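Local coordinates for periplasmic divalent cation tolerance protein (Thermotoga maritima, PDB 1VHF) that is probably involved in resistance to heavy metals, as a homotrimeric CutA-family protein associated with copper ion binding, at residues V6-P11 with P80-L85; F35-G40 with D50-A55. All coordinates share one frame; numbering follows the deposited sequence.

Interaction 1: residues V6-P11 with P80-L85; sequences VYSTFP and PAIFTL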
ATOM      1  N   VAL A   6      -0.544   3.070  -4.260  1.00  7.84           N
ATOM      2  CA  VAL A   6       0.234   3.479  -3.083  1.00  8.06           C
ATOM      3  C   VAL A   6       0.987   2.215  -2.618  1.00  9.28           C
ATOM      4  O   VAL A   6       0.407   1.151  -2.403  1.00  9.53           O
ATOM      5  CB  VAL A   6      -0.667   4.013  -1.967  1.00  9.11           C
ATOM      6  CG1 VAL A   6       0.163   4.319  -0.732  1.00  8.92           C
ATOM      7  CG2 VAL A   6      -1.421   5.257  -2.417  1.00 10.53           C
ATOM      8  N   TYR A   7       2.303   2.350  -2.526  1.00  7.92           N
ATOM      9  CA  TYR A   7       3.201   1.270  -2.142  1.00  6.62           C
ATOM     10  C   TYR A   7       3.708   1.434  -0.710  1.00  6.93           C
ATOM     11  O   TYR A   7       3.964   2.534  -0.244  1.00  8.57           O
ATOM     12  CB  TYR A   7       4.445   1.324  -3.061  1.00  7.28           C
ATOM     13  CG  TYR A   7       5.485   0.215  -2.960  1.00  8.93           C
ATOM     14  CD1 TYR A   7       6.519   0.282  -2.059  1.00  9.63           C
ATOM     15  CD2 TYR A   7       5.444  -0.865  -3.828  1.00 11.64           C
ATOM     16  CE1 TYR A   7       7.514  -0.679  -2.000  1.00  9.54           C
ATOM     17  CE2 TYR A   7       6.416  -1.878  -3.749  1.00 12.53           C
ATOM     18  CZ  TYR A   7       7.446  -1.758  -2.857  1.00 10.69           C
ATOM     19  OH  TYR A   7       8.410  -2.746  -2.848  1.00 10.50           O
ATOM     20  N   SER A   8       3.807   0.304  -0.025  1.00  7.17           N
ATOM     21  CA  SER A   8       4.411   0.307   1.318  1.00  6.79           C
ATOM     22  C   SER A   8       4.998  -1.077   1.540  1.00  7.65           C
ATOM     23  O   SER A   8       4.751  -2.033   0.805  1.00  8.01           O
ATOM     24  CB  SER A   8       3.375   0.647   2.381  1.00 10.01           C
ATOM     25  OG  SER A   8       4.010   0.810   3.652  1.00  9.82           O
ATOM     26  N   THR A   9       5.807  -1.189   2.600  1.00  7.52           N
ATOM     27  CA  THR A   9       6.393  -2.464   2.994  1.00  7.31           C
ATOM     28  C   THR A   9       6.049  -2.719   4.462  1.00  7.06           C
ATOM     29  O   THR A   9       5.740  -1.803   5.245  1.00  8.35           O
ATOM     30  CB  THR A   9       7.870  -2.639   2.773  1.00  8.44           C
ATOM     31  OG1 THR A   9       8.622  -1.827   3.697  1.00 11.36           O
ATOM     32  CG2 THR A   9       8.250  -2.315   1.339  1.00  8.53           C
ATOM     33  N   PHE A  10       6.014  -4.019   4.789  1.00  8.00           N
ATOM     34  CA  PHE A  10       5.594  -4.527   6.096  1.00  8.58           C
ATOM     35  C   PHE A  10       6.512  -5.615   6.590  1.00 10.86           C
ATOM     36  O   PHE A  10       7.202  -6.266   5.810  1.00  9.86           O
ATOM     37  CB  PHE A  10       4.164  -5.158   5.920  1.00  9.81           C
ATOM     38  CG  PHE A  10       3.195  -4.110   5.414  1.00  7.85           C
ATOM     39  CD1 PHE A  10       2.970  -4.005   4.038  1.00 10.24           C
ATOM     40  CD2 PHE A  10       2.520  -3.269   6.277  1.00 10.40           C
ATOM     41  CE1 PHE A  10       2.145  -3.012   3.539  1.00 10.27           C
ATOM     42  CE2 PHE A  10       1.679  -2.284   5.765  1.00 12.10           C
ATOM     43  CZ  PHE A  10       1.468  -2.166   4.394  1.00  8.54           C
ATOM     44  N   PRO A  11       6.564  -5.830   7.904  1.00  9.86           N
ATOM     45  CA  PRO A  11       7.483  -6.819   8.439  1.00 11.06           C
ATOM     46  C   PRO A  11       7.165  -8.245   8.140  1.00 12.07           C
ATOM     47  O   PRO A  11       8.096  -9.080   8.260  1.00 13.24           O
ATOM     48  CB  PRO A  11       7.413  -6.585   9.957  1.00 12.57           C
ATOM     49  CG  PRO A  11       6.084  -5.953  10.177  1.00 12.90           C
ATOM     50  CD  PRO A  11       5.836  -5.104   8.948  1.00 12.55           C
ATOM     51  N   PRO A  80       7.269   4.542   8.006  1.00 11.33           N
ATOM     52  CA  PRO A  80       7.132   3.594   6.917  1.00 10.22           C
ATOM     53  C   PRO A  80       7.356   4.198   5.551  1.00  9.69           C
ATOM     54  O   PRO A  80       7.204   5.397   5.353  1.00  9.57           O
ATOM     55  CB  PRO A  80       5.640   3.172   7.046  1.00 11.25           C
ATOM     56  CG  PRO A  80       4.985   4.421   7.536  1.00 12.76           C
ATOM     57  CD  PRO A  80       5.957   4.914   8.611  1.00 12.49           C
ATOM     58  N   ALA A  81       7.714   3.296   4.614  1.00  9.90           N
ATOM     59  CA  ALA A  81       7.777   3.746   3.225  1.00  9.06           C
ATOM     60  C   ALA A  81       6.311   3.845   2.749  1.00  8.82           C
ATOM     61  O   ALA A  81       5.557   2.860   2.792  1.00 10.49           O
ATOM     62  CB  ALA A  81       8.416   2.671   2.348  1.00 11.23           C
ATOM     63  N   ILE A  82       5.853   5.017   2.392  1.00  8.49           N
ATOM     64  CA  ILE A  82       4.546   5.195   1.782  1.00  8.98           C
ATOM     65  C   ILE A  82       4.738   6.164   0.624  1.00 10.74           C
ATOM     66  O   ILE A  82       5.248   7.265   0.814  1.00  9.85           O
ATOM     67  CB  ILE A  82       3.461   5.725   2.721  1.00  9.86           C
ATOM     68  CG1 ILE A  82       3.306   4.865   3.984  1.00 11.58           C
ATOM     69  CG2 ILE A  82       2.139   5.787   1.963  1.00 11.55           C
ATOM     70  CD1 ILE A  82       2.313   5.477   4.984  1.00 11.78           C
ATOM     71  N   PHE A  83       4.482   5.715  -0.603  1.00  9.72           N
ATOM     72  CA  PHE A  83       4.631   6.605  -1.766  1.00  8.75           C
ATOM     73  C   PHE A  83       3.628   6.206  -2.842  1.00  8.67           C
ATOM     74  O   PHE A  83       3.073   5.125  -2.865  1.00  9.40           O
ATOM     75  CB  PHE A  83       6.047   6.671  -2.281  1.00 10.28           C
ATOM     76  CG  PHE A  83       6.702   5.379  -2.654  1.00 11.04           C
ATOM     77  CD1 PHE A  83       6.446   4.802  -3.881  1.00 10.92           C
ATOM     78  CD2 PHE A  83       7.585   4.774  -1.761  1.00 13.87           C
ATOM     79  CE1 PHE A  83       7.069   3.600  -4.226  1.00 14.47           C
ATOM     80  CE2 PHE A  83       8.201   3.567  -2.134  1.00 13.69           C
ATOM     81  CZ  PHE A  83       7.937   3.011  -3.357  1.00 13.57           C
ATOM     82  N   THR A  84       3.359   7.178  -3.738  1.00  8.93           N
ATOM     83  CA  THR A  84       2.356   6.980  -4.772  1.00  9.20           C
ATOM     84  C   THR A  84       2.918   6.946  -6.183  1.00 11.36           C
ATOM     85  O   THR A  84       3.714   7.803  -6.539  1.00 10.34           O
ATOM     86  CB  THR A  84       1.403   8.210  -4.731  1.00  9.81           C
ATOM     87  OG1 THR A  84       0.812   8.245  -3.407  1.00 11.56           O
ATOM     88  CG2 THR A  84       0.240   7.988  -5.683  1.00 11.55           C
ATOM     89  N   LEU A  85       2.480   5.946  -6.920  1.00 11.94           N
ATOM     90  CA  LEU A  85       2.839   5.853  -8.330  1.00 13.76           C
ATOM     91  C   LEU A  85       1.580   6.210  -9.134  1.00 15.85           C
ATOM     92  O   LEU A  85       0.474   5.815  -8.789  1.00 17.94           O
ATOM     93  CB  LEU A  85       3.257   4.430  -8.708  1.00 16.02           C
ATOM     94  CG  LEU A  85       4.490   3.859  -8.031  0.50 20.70           C
ATOM     95  CD1 LEU A  85       4.209   3.443  -6.606  0.50 22.38           C
ATOM     96  CD2 LEU A  85       5.097   2.729  -8.833  0.50 21.66           C
TER
HETATM   97  O   HOH W   1       7.490   0.466   4.951  1.00 14.17           O

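Interaction 2: residues F35-G40 with D50-A55; sequences FEIRSG and DKEWAA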
ATOM      1  N   PHE A  35       3.398  -9.026  -1.995  1.00  7.24           N
ATOM      2  CA  PHE A  35       4.379 -10.034  -2.392  1.00  8.14           C
ATOM      3  C   PHE A  35       5.641  -9.938  -1.523  1.00  8.21           C
ATOM      4  O   PHE A  35       5.938  -8.898  -0.925  1.00  7.34           O
ATOM      5  CB  PHE A  35       4.820  -9.903  -3.868  1.00  9.93           C
ATOM      6  CG  PHE A  35       5.230  -8.520  -4.293  1.00  9.89           C
ATOM      7  CD1 PHE A  35       4.284  -7.534  -4.559  1.00 11.08           C
ATOM      8  CD2 PHE A  35       6.588  -8.204  -4.455  1.00  9.87           C
ATOM      9  CE1 PHE A  35       4.638  -6.259  -4.923  1.00 11.52           C
ATOM     10  CE2 PHE A  35       6.958  -6.950  -4.926  1.00 11.22           C
ATOM     11  CZ  PHE A  35       6.002  -5.966  -5.125  1.00 13.02           C
ATOM     12  N   GLU A  36       6.309 -11.069  -1.357  1.00  8.87           N
ATOM     13  CA  GLU A  36       7.492 -11.122  -0.498  1.00  9.77           C
ATOM     14  C   GLU A  36       8.683 -10.457  -1.171  1.00  7.60           C
ATOM     15  O   GLU A  36       8.917 -10.611  -2.389  1.00  9.53           O
ATOM     16  CB  GLU A  36       7.819 -12.592  -0.135  1.00 13.14           C
ATOM     17  CG  GLU A  36       8.749 -12.662   1.069  1.00 16.81           C
ATOM     18  CD  GLU A  36       9.112 -14.107   1.419  1.00 24.85           C
ATOM     19  OE1 GLU A  36       8.529 -15.039   0.820  1.00 26.61           O
ATOM     20  OE2 GLU A  36       9.998 -14.225   2.294  1.00 26.50           O
ATOM     21  N   ILE A  37       9.464  -9.755  -0.350  1.00  6.52           N
ATOM     22  CA  ILE A  37      10.659  -9.077  -0.809  1.00  6.68           C
ATOM     23  C   ILE A  37      11.834  -9.277   0.132  1.00  6.73           C
ATOM     24  O   ILE A  37      11.683  -9.643   1.307  1.00  8.60           O
ATOM     25  CB  ILE A  37      10.448  -7.547  -0.962  1.00  6.86           C
ATOM     26  CG1 ILE A  37       9.989  -6.919   0.344  1.00  6.67           C
ATOM     27  CG2 ILE A  37       9.427  -7.263  -2.070  1.00 10.19           C
ATOM     28  CD1 ILE A  37      10.144  -5.404   0.326  1.00  9.52           C
ATOM     29  N   ARG A  38      13.027  -9.100  -0.462  1.00  7.84           N
ATOM     30  CA  ARG A  38      14.238  -8.978   0.384  1.00  6.65           C
ATOM     31  C   ARG A  38      14.554  -7.483   0.337  1.00  8.99           C
ATOM     32  O   ARG A  38      14.369  -6.841  -0.724  1.00 10.57           O
ATOM     33  CB  ARG A  38      15.399  -9.716  -0.290  1.00  8.63           C
ATOM     34  CG  ARG A  38      15.152 -11.198  -0.434  1.00 14.61           C
ATOM     35  CD  ARG A  38      15.205 -11.879   0.924  1.00 21.77           C
ATOM     36  NE  ARG A  38      15.354 -13.332   0.707  1.00 30.58           N
ATOM     37  CZ  ARG A  38      15.846 -14.130   1.643  1.00 33.84           C
ATOM     38  NH1 ARG A  38      16.234 -13.580   2.798  1.00 34.82           N
ATOM     39  NH2 ARG A  38      16.002 -15.435   1.455  1.00 36.25           N
ATOM     40  N   SER A  39      15.012  -6.899   1.428  1.00  7.91           N
ATOM     41  CA  SER A  39      15.343  -5.476   1.388  1.00  8.56           C
ATOM     42  C   SER A  39      16.708  -5.268   2.049  1.00  9.13           C
ATOM     43  O   SER A  39      17.210  -6.139   2.754  1.00  9.76           O
ATOM     44  CB  SER A  39      14.284  -4.689   2.152  1.00 11.38           C
ATOM     45  OG  SER A  39      14.155  -5.128   3.480  1.00 11.25           O
ATOM     46  N   GLY A  40      17.247  -4.101   1.771  1.00  7.97           N
ATOM     47  CA  GLY A  40      18.544  -3.686   2.315  1.00  9.57           C
ATOM     48  C   GLY A  40      18.538  -2.185   2.537  1.00  8.98           C
ATOM     49  O   GLY A  40      17.929  -1.446   1.790  1.00  8.38           O
ATOM     50  N   ASP A  50      17.076  -7.634   5.193  1.00 10.98           N
ATOM     51  CA  ASP A  50      15.830  -7.956   5.836  1.00 12.50           C
ATOM     52  C   ASP A  50      14.880  -8.652   4.832  1.00 10.50           C
ATOM     53  O   ASP A  50      15.224  -8.755   3.664  1.00 11.00           O
ATOM     54  CB  ASP A  50      15.203  -6.620   6.251  1.00 16.15           C
ATOM     55  CG  ASP A  50      14.187  -6.573   7.332  1.00 18.32           C
ATOM     56  OD1 ASP A  50      13.760  -7.644   7.854  1.00 18.42           O
ATOM     57  OD2 ASP A  50      13.705  -5.466   7.707  1.00 19.49           O
ATOM     58  N   LYS A  51      13.885  -9.243   5.421  1.00 11.85           N
ATOM     59  CA  LYS A  51      12.836  -9.972   4.661  1.00 11.30           C
ATOM     60  C   LYS A  51      11.546  -9.255   5.047  1.00 10.40           C
ATOM     61  O   LYS A  51      11.273  -9.039   6.233  1.00 12.16           O
ATOM     62  CB  LYS A  51      12.755 -11.427   5.101  1.00 15.22           C
ATOM     63  CG  LYS A  51      13.882 -12.327   4.611  1.00 25.67           C
ATOM     64  CD  LYS A  51      13.606 -13.734   5.147  1.00 31.04           C
ATOM     65  CE  LYS A  51      14.649 -14.753   4.797  1.00 35.91           C
ATOM     66  NZ  LYS A  51      16.021 -14.403   5.249  1.00 39.01           N
ATOM     67  N   GLU A  52      10.819  -8.794   4.052  1.00  8.83           N
ATOM     68  CA  GLU A  52       9.569  -8.047   4.275  1.00  8.61           C
ATOM     69  C   GLU A  52       8.542  -8.432   3.223  1.00  8.16           C
ATOM     70  O   GLU A  52       8.752  -9.320   2.405  1.00  8.54           O
ATOM     71  CB  GLU A  52       9.841  -6.537   4.126  1.00  9.98           C
ATOM     72  CG  GLU A  52      10.741  -5.914   5.192  1.00  9.26           C
ATOM     73  CD  GLU A  52      10.913  -4.438   4.873  1.00 12.07           C
ATOM     74  OE1 GLU A  52      11.740  -4.041   4.043  1.00 12.16           O
ATOM     75  OE2 GLU A  52       9.991  -3.682   5.285  1.00 14.41           O
ATOM     76  N   TRP A  53       7.326  -7.860   3.385  1.00  8.30           N
ATOM     77  CA  TRP A  53       6.280  -8.008   2.374  1.00  8.85           C
ATOM     78  C   TRP A  53       5.954  -6.613   1.844  1.00  8.91           C
ATOM     79  O   TRP A  53       5.766  -5.687   2.626  1.00 11.46           O
ATOM     80  CB  TRP A  53       4.982  -8.661   2.900  1.00  9.30           C
ATOM     81  CG  TRP A  53       5.127 -10.170   2.845  1.00  8.28           C
ATOM     82  CD1 TRP A  53       5.971 -10.941   3.589  1.00 10.74           C
ATOM     83  CD2 TRP A  53       4.455 -11.062   1.973  1.00 10.54           C
ATOM     84  NE1 TRP A  53       5.869 -12.257   3.227  1.00 10.78           N
ATOM     85  CE2 TRP A  53       4.914 -12.368   2.244  1.00 12.00           C
ATOM     86  CE3 TRP A  53       3.458 -10.878   1.006  1.00 12.94           C
ATOM     87  CZ2 TRP A  53       4.460 -13.483   1.536  1.00 15.05           C
ATOM     88  CZ3 TRP A  53       2.984 -11.975   0.316  1.00 13.98           C
ATOM     89  CH2 TRP A  53       3.492 -13.268   0.597  1.00 15.15           C
ATOM     90  N   ALA A  54       5.912  -6.480   0.534  1.00  6.41           N
ATOM     91  CA  ALA A  54       5.541  -5.225  -0.086  1.00  6.20           C
ATOM     92  C   ALA A  54       4.054  -5.349  -0.471  1.00  7.96           C
ATOM     93  O   ALA A  54       3.578  -6.476  -0.669  1.00  7.94           O
ATOM     94  CB  ALA A  54       6.353  -5.030  -1.354  1.00  7.76           C
ATOM     95  N   ALA A  55       3.421  -4.198  -0.605  1.00  6.62           N
ATOM     96  CA  ALA A  55       2.056  -4.219  -1.097  1.00  7.39           C
ATOM     97  C   ALA A  55       1.798  -2.943  -1.876  1.00  8.33           C
ATOM     98  O   ALA A  55       2.333  -1.874  -1.630  1.00  8.41           O
ATOM     99  CB  ALA A  55       1.061  -4.304   0.054  1.00  9.47           C
TER
HETATM  100  O   HOH W   2      17.520 -10.857   3.422  1.00 37.16           O

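Interaction 1: residues V6-P11 with P80-L85
The rings of Tyr7 and Phe83 lie side by side with their planes only 20° apart, yet slid so far along each other, with centroids 5.0 Å apart, that they barely overlap. One face of the Phe83 ring takes the CB of Tyr7, 4.1 Å from the ring centroid and 27° off the normal, which makes a CH-pi contact. Between the two rings the nearest atoms are Tyr7 CD1 and Phe83 CZ, 3.3 Å apart, an oblique approach to the tyrosine ring. Phe83 achieves this with CG lodged between its backbone N and carbonyl carbon (chi1 56°), which brings the ring alongside Tyr7, its face over that residue's CB. Beneath the rings the same two residues form an antiparallel hydrogen-bonded pair: Tyr7 N donates to Phe83 O at 2.9 Å, and Phe83 N to Tyr7 O at 3.2 Å. This joins strands 3-10 and 82-86 in the antiparallel sheet of the ferredoxin-like CutA fold. On the other face, which carries Val6, Ile82 and Thr84, Val6 CG1 meets Ile82 CG2 at 3.7 Å, and helix 64-74 packs against both side chains. Past the paired residues, Ser8 OG donates to Ala81 O at 2.7 Å, nearly in line with the carbonyl bond, and also hydrogen-bonds His75. A water bridges Thr9 OG1 and Ala81 N; Thr9 OG1 has Glu52 as a further partner.

Interaction 2: residues F35-G40 with D50-A55
Ser39 OG donates to Glu52 OE1 over 2.7 Å, reaching the carboxylate oxygen on its anti lone pair, the side away from OE2. The serine hydroxyl sits between its own backbone N and carbonyl carbon (chi1 57°), a rotation that directs it across to the neighbouring strand. Glu52 OE2 is held separately by Tyr77 and Thr9, so both carboxylate oxygens are engaged. Six backbone bonds make a continuous antiparallel ladder through the hydrogen-bonded pairs Phe35-Ala54, Ile37-Glu52 and Ser39-Asp50. Ile37 N to Glu52 O measures 2.9 Å and is almost straight at the hydrogen (172°), although the donor stands above the carbonyl plane. This ladder belongs to the beta hairpin of strands 31-43 and 46-60; the axes of segments 35-40 and 50-55 run at 134°, well short of antiparallel, consistent with a marked twist. Asp50 OD2 is hydrogen-bonded to Tyr41 OH.

On the face bearing Glu36, the Trp53 indole lies under the opposite backbone: Glu36 CA stands 4.0 Å from the centroid of the five-membered ring, and Phe35 C covers the same face. Glu36 CG comes 3.6 Å from Trp53 NE1, and the carboxylate beyond it is turned nearly parallel to the indole. On the reverse face Ala54 CB sits over the Phe35 ring and touches Ile37 CG2 at 3.9 Å. With hydrogen bonds on both oxygens, the buried Glu52 carboxylate is held against rotation, and these bonds would probably favour its ionised form.

Overall arrangement
From the N terminus, strand 3-10 comes first and waits for its outer partner until 82-86, so interaction 1 closes a long loop of 68 residues holding helices 13-25 and 64-74 as well as the hairpin. Interaction 2 closes a much shorter loop, nine residues between 40 and 50, and is nested wholly inside the first; the two do not cross. Their centres are about 11 Å apart in one sheet ordered 31-43, 46-60, 3-10, 82-86. Neighbouring central strands connect them: Phe10 N lies 2.7 Å from Trp53 O, a probable hydrogen bond, and Tyr7 OH packs against Ala54 CB. Together the contacts tie both strands outermost within this chain to the sheet's centre.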